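PDB 4EWT: peptidase, M20/M25/M40 family from Staphylococcus aureus, which probably hydrolyses amide bonds of N-acylated amino acids or related substrates as a two-manganese amidohydrolase of the M20 peptidase family. Local coordinates for residues G172-R185 and F321-E333. Residues are numbered along the deposited sequence; the frame is centred on the assembly and turned at random.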
ATOM      1  N   GLY A 172     -39.632  12.070 -23.370  1.00 58.39           N
ATOM      2  CA  GLY A 172     -40.857  12.754 -22.992  1.00 59.10           C
ATOM      3  C   GLY A 172     -40.616  14.008 -22.175  1.00 58.05           C
ATOM      4  O   GLY A 172     -41.567  14.691 -21.789  1.00 58.98           O
ATOM      5  N   LYS A 173     -39.346  14.306 -21.898  1.00 56.08           N
ATOM      6  CA  LYS A 173     -38.981  15.542 -21.193  1.00 55.03           C
ATOM      7  C   LYS A 173     -37.543  16.023 -21.401  1.00 52.57           C
ATOM      8  O   LYS A 173     -36.698  15.295 -21.912  1.00 51.76           O
ATOM      9  CB  LYS A 173     -39.315  15.468 -19.694  1.00 55.26           C
ATOM     10  CG  LYS A 173     -39.020  14.162 -19.009  1.00 55.76           C
ATOM     11  CD  LYS A 173     -39.777  14.107 -17.693  1.00 58.42           C
ATOM     12  CE  LYS A 173     -39.756  12.710 -17.097  1.00 59.23           C
ATOM     13  NZ  LYS A 173     -40.877  12.545 -16.133  1.00 61.28           N
ATOM     14  N   VAL A 174     -37.307  17.274 -21.015  1.00 51.48           N
ATOM     15  CA  VAL A 174     -35.994  17.909 -21.078  1.00 49.37           C
ATOM     16  C   VAL A 174     -35.474  18.178 -19.672  1.00 47.88           C
ATOM     17  O   VAL A 174     -36.259  18.424 -18.751  1.00 48.30           O
ATOM     18  CB  VAL A 174     -36.005  19.236 -21.896  1.00 50.03           C
ATOM     19  CG1 VAL A 174     -36.171  18.955 -23.380  1.00 50.00           C
ATOM     20  CG2 VAL A 174     -37.083  20.189 -21.399  1.00 50.92           C
ATOM     21  N   TYR A 175     -34.151  18.146 -19.526  1.00 45.63           N
ATOM     22  CA  TYR A 175     -33.502  18.209 -18.219  1.00 43.79           C
ATOM     23  C   TYR A 175     -32.463  19.326 -18.130  1.00 42.43           C
ATOM     24  O   TYR A 175     -31.785  19.646 -19.117  1.00 41.97           O
ATOM     25  CB  TYR A 175     -32.865  16.858 -17.884  1.00 43.00           C
ATOM     26  CG  TYR A 175     -33.813  15.680 -18.017  1.00 43.84           C
ATOM     27  CD1 TYR A 175     -34.616  15.274 -16.946  1.00 44.83           C
ATOM     28  CD2 TYR A 175     -33.904  14.970 -19.212  1.00 44.63           C
ATOM     29  CE1 TYR A 175     -35.484  14.184 -17.070  1.00 46.01           C
ATOM     30  CE2 TYR A 175     -34.769  13.889 -19.349  1.00 45.87           C
ATOM     31  CZ  TYR A 175     -35.556  13.500 -18.277  1.00 46.91           C
ATOM     32  OH  TYR A 175     -36.410  12.424 -18.425  1.00 47.46           O
ATOM     33  N   TYR A 176     -32.350  19.908 -16.936  1.00 41.24           N
ATOM     34  CA  TYR A 176     -31.484  21.062 -16.693  1.00 40.28           C
ATOM     35  C   TYR A 176     -30.876  21.078 -15.281  1.00 39.01           C
ATOM     36  O   TYR A 176     -31.397  20.438 -14.363  1.00 39.28           O
ATOM     37  CB  TYR A 176     -32.260  22.362 -16.925  1.00 41.24           C
ATOM     38  CG  TYR A 176     -33.168  22.779 -15.778  1.00 42.54           C
ATOM     39  CD1 TYR A 176     -32.771  23.761 -14.866  1.00 42.09           C
ATOM     40  CD2 TYR A 176     -34.429  22.198 -15.612  1.00 43.65           C
ATOM     41  CE1 TYR A 176     -33.609  24.155 -13.813  1.00 42.92           C
ATOM     42  CE2 TYR A 176     -35.274  22.584 -14.562  1.00 44.52           C
ATOM     43  CZ  TYR A 176     -34.861  23.562 -13.668  1.00 44.26           C
ATOM     44  OH  TYR A 176     -35.700  23.945 -12.634  1.00 44.76           O
ATOM     45  N   ARG A 177     -29.839  21.882 -15.110  1.00 37.84           N
ATOM     46  CA  ARG A 177     -29.165  22.099 -13.851  1.00 36.76           C
ATOM     47  C   ARG A 177     -28.219  23.290 -13.913  1.00 36.29           C
ATOM     48  O   ARG A 177     -27.346  23.321 -14.712  1.00 35.70           O
ATOM     49  CB  ARG A 177     -28.399  20.851 -13.444  1.00 35.65           C
ATOM     50  CG  ARG A 177     -27.611  21.041 -12.212  1.00 34.81           C
ATOM     51  CD  ARG A 177     -26.890  19.837 -11.837  1.00 34.70           C
ATOM     52  NE  ARG A 177     -26.933  19.682 -10.417  1.00 34.72           N
ATOM     53  CZ  ARG A 177     -26.075  20.256  -9.613  1.00 33.57           C
ATOM     54  NH1 ARG A 177     -25.097  20.997 -10.087  1.00 32.56           N
ATOM     55  NH2 ARG A 177     -26.199  20.067  -8.331  1.00 35.16           N
ATOM     56  N   PRO A 178     -28.407  24.279 -13.065  1.00 36.09           N
ATOM     57  CA  PRO A 178     -27.495  25.429 -13.065  1.00 35.43           C
ATOM     58  C   PRO A 178     -26.170  25.048 -12.417  1.00 33.80           C
ATOM     59  O   PRO A 178     -26.090  24.032 -11.722  1.00 33.05           O
ATOM     60  CB  PRO A 178     -28.224  26.468 -12.201  1.00 36.40           C
ATOM     61  CG  PRO A 178     -29.080  25.660 -11.278  1.00 36.53           C
ATOM     62  CD  PRO A 178     -29.490  24.428 -12.066  1.00 37.01           C
ATOM     63  N   GLY A 179     -25.139  25.854 -12.651  1.00 32.94           N
ATOM     64  CA  GLY A 179     -23.828  25.591 -12.083  1.00 30.90           C
ATOM     65  C   GLY A 179     -23.129  24.464 -12.824  1.00 29.71           C
ATOM     66  O   GLY A 179     -23.478  24.150 -13.970  1.00 28.97           O
ATOM     67  N   TYR A 180     -22.158  23.843 -12.150  1.00 27.89           N
ATOM     68  CA  TYR A 180     -21.353  22.772 -12.742  1.00 26.83           C
ATOM     69  C   TYR A 180     -22.164  21.512 -13.030  1.00 26.54           C
ATOM     70  O   TYR A 180     -22.769  20.930 -12.132  1.00 26.39           O
ATOM     71  CB  TYR A 180     -20.189  22.426 -11.825  1.00 25.77           C
ATOM     72  CG  TYR A 180     -19.101  23.470 -11.760  1.00 25.47           C
ATOM     73  CD1 TYR A 180     -18.178  23.611 -12.795  1.00 26.35           C
ATOM     74  CD2 TYR A 180     -18.982  24.304 -10.654  1.00 25.92           C
ATOM     75  CE1 TYR A 180     -17.157  24.566 -12.727  1.00 25.91           C
ATOM     76  CE2 TYR A 180     -17.968  25.250 -10.573  1.00 26.44           C
ATOM     77  CZ  TYR A 180     -17.059  25.367 -11.608  1.00 27.17           C
ATOM     78  OH  TYR A 180     -16.056  26.300 -11.525  1.00 31.52           O
ATOM     79  N   VAL A 181     -22.153  21.082 -14.286  1.00 26.16           N
ATOM     80  CA  VAL A 181     -23.074  20.030 -14.718  1.00 26.08           C
ATOM     81  C   VAL A 181     -22.361  18.828 -15.368  1.00 25.43           C
ATOM     82  O   VAL A 181     -22.911  17.727 -15.401  1.00 25.67           O
ATOM     83  CB  VAL A 181     -24.204  20.609 -15.622  1.00 27.10           C
ATOM     84  CG1 VAL A 181     -23.628  21.241 -16.899  1.00 25.54           C
ATOM     85  CG2 VAL A 181     -25.251  19.546 -15.950  1.00 27.34           C
ATOM     86  N   GLN A 182     -21.154  19.055 -15.887  1.00 24.67           N
ATOM     87  CA  GLN A 182     -20.307  17.983 -16.435  1.00 23.79           C
ATOM     88  C   GLN A 182     -18.852  18.216 -16.058  1.00 22.46           C
ATOM     89  O   GLN A 182     -18.418  19.351 -15.935  1.00 22.11           O
ATOM     90  CB  GLN A 182     -20.498  17.827 -17.952  1.00 24.54           C
ATOM     91  CG  GLN A 182     -21.855  17.203 -18.248  1.00 27.00           C
ATOM     92  CD  GLN A 182     -22.109  16.802 -19.683  1.00 29.12           C
ATOM     93  OE1 GLN A 182     -23.196  17.036 -20.192  1.00 31.34           O
ATOM     94  NE2 GLN A 182     -21.144  16.158 -20.321  1.00 29.31           N
ATOM     95  N   THR A 183     -18.119  17.126 -15.857  1.00 21.10           N
ATOM     96  CA  THR A 183     -16.787  17.168 -15.273  1.00 19.92           C
ATOM     97  C   THR A 183     -15.781  17.697 -16.274  1.00 19.94           C
ATOM     98  O   THR A 183     -15.949  17.531 -17.472  1.00 20.17           O
ATOM     99  CB  THR A 183     -16.302  15.755 -14.823  1.00 19.13           C
ATOM    100  OG1 THR A 183     -16.244  14.883 -15.957  1.00 20.13           O
ATOM    101  CG2 THR A 183     -17.229  15.161 -13.799  1.00 18.01           C
ATOM    102  N   GLY A 184     -14.743  18.348 -15.767  1.00 19.15           N
ATOM    103  CA  GLY A 184     -13.583  18.668 -16.575  1.00 18.77           C
ATOM    104  C   GLY A 184     -12.595  17.525 -16.519  1.00 18.15           C
ATOM    105  O   GLY A 184     -12.738  16.604 -15.716  1.00 16.61           O
ATOM    106  N   ARG A 185     -11.571  17.604 -17.350  1.00 18.09           N
ATOM    107  CA  ARG A 185     -10.710  16.468 -17.581  1.00 18.46           C
ATOM    108  C   ARG A 185      -9.259  16.909 -17.673  1.00 18.56           C
ATOM    109  O   ARG A 185      -8.956  17.981 -18.235  1.00 18.87           O
ATOM    110  CB  ARG A 185     -11.141  15.763 -18.864  1.00 18.93           C
ATOM    111  CG  ARG A 185     -10.362  14.503 -19.200  1.00 20.18           C
ATOM    112  CD  ARG A 185     -11.094  13.722 -20.284  1.00 23.69           C
ATOM    113  NE  ARG A 185     -11.132  14.484 -21.521  1.00 24.68           N
ATOM    114  CZ  ARG A 185     -11.929  14.218 -22.554  1.00 29.05           C
ATOM    115  NH1 ARG A 185     -12.773  13.189 -22.516  1.00 28.22           N
ATOM    116  NH2 ARG A 185     -11.886  14.993 -23.627  1.00 26.22           N
ATOM    117  N   PHE A 321     -44.003  18.263 -23.624  1.00 65.25           N
ATOM    118  CA  PHE A 321     -42.948  17.611 -22.837  1.00 63.24           C
ATOM    119  C   PHE A 321     -42.683  18.323 -21.508  1.00 62.50           C
ATOM    120  O   PHE A 321     -42.828  19.546 -21.403  1.00 62.82           O
ATOM    121  CB  PHE A 321     -41.644  17.460 -23.646  1.00 61.90           C
ATOM    122  CG  PHE A 321     -41.129  18.748 -24.240  1.00 61.06           C
ATOM    123  CD1 PHE A 321     -40.335  19.616 -23.489  1.00 59.02           C
ATOM    124  CD2 PHE A 321     -41.425  19.083 -25.561  1.00 61.25           C
ATOM    125  CE1 PHE A 321     -39.858  20.807 -24.035  1.00 58.74           C
ATOM    126  CE2 PHE A 321     -40.948  20.269 -26.118  1.00 60.91           C
ATOM    127  CZ  PHE A 321     -40.167  21.134 -25.355  1.00 59.62           C
ATOM    128  N   GLY A 322     -42.292  17.546 -20.500  1.00 61.70           N
ATOM    129  CA  GLY A 322     -41.991  18.079 -19.170  1.00 61.19           C
ATOM    130  C   GLY A 322     -40.601  18.683 -19.068  1.00 59.65           C
ATOM    131  O   GLY A 322     -39.739  18.431 -19.913  1.00 58.78           O
ATOM    132  N   VAL A 323     -40.394  19.498 -18.039  1.00 61.15           N
ATOM    133  CA  VAL A 323     -39.103  20.131 -17.787  1.00 58.43           C
ATOM    134  C   VAL A 323     -38.774  19.956 -16.315  1.00 60.17           C
ATOM    135  O   VAL A 323     -39.572  20.339 -15.457  1.00 63.64           O
ATOM    136  CB  VAL A 323     -39.122  21.645 -18.112  1.00 58.07           C
ATOM    137  CG1 VAL A 323     -37.704  22.212 -18.117  1.00 54.62           C
ATOM    138  CG2 VAL A 323     -39.805  21.913 -19.441  1.00 57.25           C
ATOM    139  N   GLU A 324     -37.612  19.376 -16.018  1.00 58.15           N
ATOM    140  CA  GLU A 324     -37.216  19.159 -14.619  1.00 59.79           C
ATOM    141  C   GLU A 324     -35.709  19.107 -14.358  1.00 56.77           C
ATOM    142  O   GLU A 324     -34.909  18.844 -15.261  1.00 53.72           O
ATOM    143  CB  GLU A 324     -37.901  17.914 -14.032  1.00 62.86           C
ATOM    144  CG  GLU A 324     -37.620  16.613 -14.777  1.00 62.46           C
ATOM    145  CD  GLU A 324     -38.135  15.401 -14.027  1.00 66.02           C
ATOM    146  OE1 GLU A 324     -39.165  14.831 -14.441  1.00 68.74           O
ATOM    147  OE2 GLU A 324     -37.514  15.028 -13.011  1.00 67.33           O
ATOM    148  N   MET A 325     -35.352  19.367 -13.101  1.00 57.96           N
ATOM    149  CA  MET A 325     -33.976  19.355 -12.630  1.00 56.04           C
ATOM    150  C   MET A 325     -33.350  17.976 -12.769  1.00 54.28           C
ATOM    151  O   MET A 325     -34.039  16.960 -12.661  1.00 55.99           O
ATOM    152  CB  MET A 325     -33.931  19.788 -11.168  1.00 58.80           C
ATOM    153  CG  MET A 325     -33.868  21.289 -10.955  1.00 60.69           C
ATOM    154  SD  MET A 325     -32.222  21.823 -10.431  1.00 61.74           S
ATOM    155  CE  MET A 325     -32.567  23.539 -10.022  1.00 62.26           C
ATOM    156  N   CYS A 326     -32.042  17.951 -13.019  1.00 51.11           N
ATOM    157  CA  CYS A 326     -31.305  16.694 -13.091  1.00 49.51           C
ATOM    158  C   CYS A 326     -29.988  16.752 -12.323  1.00 47.92           C
ATOM    159  O   CYS A 326     -29.535  17.826 -11.918  1.00 47.62           O
ATOM    160  CB  CYS A 326     -31.089  16.261 -14.549  1.00 47.58           C
ATOM    161  SG  CYS A 326     -29.859  17.193 -15.488  1.00 44.25           S
ATOM    162  N   GLU A 327     -29.392  15.581 -12.120  1.00 47.11           N
ATOM    163  CA  GLU A 327     -28.084  15.463 -11.479  1.00 45.62           C
ATOM    164  C   GLU A 327     -26.972  15.822 -12.473  1.00 42.29           C
ATOM    165  O   GLU A 327     -27.217  15.820 -13.685  1.00 41.23           O
ATOM    166  CB  GLU A 327     -27.887  14.038 -10.947  1.00 46.67           C
ATOM    167  CG  GLU A 327     -28.872  13.635  -9.842  1.00 50.61           C
ATOM    168  CD  GLU A 327     -28.588  14.294  -8.495  1.00 53.11           C
ATOM    169  OE1 GLU A 327     -27.466  14.804  -8.274  1.00 51.45           O
ATOM    170  OE2 GLU A 327     -29.495  14.287  -7.639  1.00 57.86           O
ATOM    171  N   PRO A 328     -25.753  16.132 -11.969  1.00 40.84           N
ATOM    172  CA  PRO A 328     -24.618  16.368 -12.873  1.00 38.17           C
ATOM    173  C   PRO A 328     -24.230  15.071 -13.581  1.00 37.26           C
ATOM    174  O   PRO A 328     -24.528  13.993 -13.074  1.00 38.33           O
ATOM    175  CB  PRO A 328     -23.486  16.822 -11.931  1.00 37.83           C
ATOM    176  CG  PRO A 328     -24.129  17.069 -10.602  1.00 40.39           C
ATOM    177  CD  PRO A 328     -25.354  16.225 -10.552  1.00 41.69           C
ATOM    178  N   GLN A 329     -23.567  15.177 -14.729  1.00 35.55           N
ATOM    179  CA  GLN A 329     -23.293  14.010 -15.567  1.00 35.49           C
ATOM    180  C   GLN A 329     -21.803  13.681 -15.674  1.00 35.36           C
ATOM    181  O   GLN A 329     -20.963  14.591 -15.688  1.00 34.55           O
ATOM    182  CB  GLN A 329     -23.923  14.189 -16.958  1.00 35.01           C
ATOM    183  CG  GLN A 329     -25.459  14.274 -16.947  1.00 34.59           C
ATOM    184  CD  GLN A 329     -26.126  12.991 -16.465  1.00 35.71           C
ATOM    185  OE1 GLN A 329     -25.785  11.894 -16.911  1.00 36.44           O
ATOM    186  NE2 GLN A 329     -27.078  13.126 -15.545  1.00 35.70           N
ATOM    187  N   PRO A 330     -21.468  12.375 -15.758  1.00 36.45           N
ATOM    188  CA  PRO A 330     -20.066  11.945 -15.725  1.00 36.71           C
ATOM    189  C   PRO A 330     -19.142  12.378 -16.879  1.00 36.17           C
ATOM    190  O   PRO A 330     -17.978  12.707 -16.607  1.00 36.49           O
ATOM    191  CB  PRO A 330     -20.162  10.407 -15.625  1.00 38.32           C
ATOM    192  CG  PRO A 330     -21.560  10.142 -15.114  1.00 39.29           C
ATOM    193  CD  PRO A 330     -22.383  11.216 -15.773  1.00 38.19           C
ATOM    194  N   PRO A 331     -19.623  12.372 -18.142  1.00 36.14           N
ATOM    195  CA  PRO A 331     -18.651  12.633 -19.211  1.00 36.10           C
ATOM    196  C   PRO A 331     -18.223  14.101 -19.339  1.00 35.15           C
ATOM    197  O   PRO A 331     -18.914  14.998 -18.852  1.00 34.45           O
ATOM    198  CB  PRO A 331     -19.388  12.180 -20.476  1.00 36.49           C
ATOM    199  CG  PRO A 331     -20.805  12.327 -20.160  1.00 36.71           C
ATOM    200  CD  PRO A 331     -20.960  12.076 -18.688  1.00 36.36           C
ATOM    201  N   SER A 332     -17.082  14.333 -19.976  1.00 35.20           N
ATOM    202  CA  SER A 332     -16.650  15.692 -20.239  1.00 35.32           C
ATOM    203  C   SER A 332     -17.215  16.087 -21.598  1.00 34.97           C
ATOM    204  O   SER A 332     -17.602  15.226 -22.397  1.00 36.45           O
ATOM    205  CB  SER A 332     -15.123  15.829 -20.178  1.00 36.40           C
ATOM    206  OG  SER A 332     -14.569  15.745 -21.481  1.00 40.04           O
ATOM    207  N   GLU A 333     -17.289  17.388 -21.843  1.00 33.46           N
ATOM    208  CA  GLU A 333     -17.995  17.923 -22.983  1.00 32.36           C
ATOM    209  C   GLU A 333     -17.301  19.229 -23.351  1.00 31.75           C
ATOM    210  O   GLU A 333     -17.086  20.081 -22.479  1.00 31.55           O
ATOM    211  CB  GLU A 333     -19.468  18.142 -22.589  1.00 31.88           C
ATOM    212  CG  GLU A 333     -20.292  19.024 -23.498  1.00 32.85           C
ATOM    213  CD  GLU A 333     -20.412  18.492 -24.901  1.00 34.28           C
ATOM    214  OE1 GLU A 333     -20.863  17.336 -25.053  1.00 37.04           O
ATOM    215  OE2 GLU A 333     -20.050  19.230 -25.843  1.00 32.36           O
TER
HETATM  216  O   HOH W   1     -16.953  19.313 -19.617  1.00  8.40           O
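Tyr176 and Met325 show how side chains can finish a parallel strand pair: Met325 CA sits over one face of the Tyr176 ring, Met325 CG comes up 3.6 Å from Tyr176 OH, and Met325 SD stands obliquely, 4.8 Å from the centroid of the Tyr176 ring, in a Met-aromatic contact. With CG between its backbone N and carbonyl carbon (chi1 79°), Tyr176 swings back over the Met325 backbone. Upstream, Val174 and Val323 lie side by side, CG2 to CG2 at 3.8 Å. Lys173 NZ makes a weak salt bridge to Glu324 OE1 at 3.3 Å; Glu324 CG, not the carboxylate, lies beside Tyr175 CD1. Five backbone hydrogen bonds, from Gly322 N to Gly172 O through Cys326 N to Tyr176 O, zip the strands together. Arg177 then lays one guanidinium face over Pro328 CG, its edge turned to Cys326 O.

The two segments meet again near the active site. Gln182 NE2 donates to Pro331 O at 2.9 Å from above the carbonyl plane; OE1 is held by Tyr348, so both ends fix the amide's rotation. Thr183 OG1 hydrogen-bonds to Pro330 O. Glu333, paired with Arg76, comes within about 4 Å of a manganese ion.

The contact lies where the two M20 domains join: strand 173-176 belongs to the metal-binding domain's mixed sheet, between strands 322-325 and 344-350, and strand 179-193 to the antiparallel sheet. Helix 372-386 packs against Val174 and Phe321, helix 304-316 against Tyr176 and Val323.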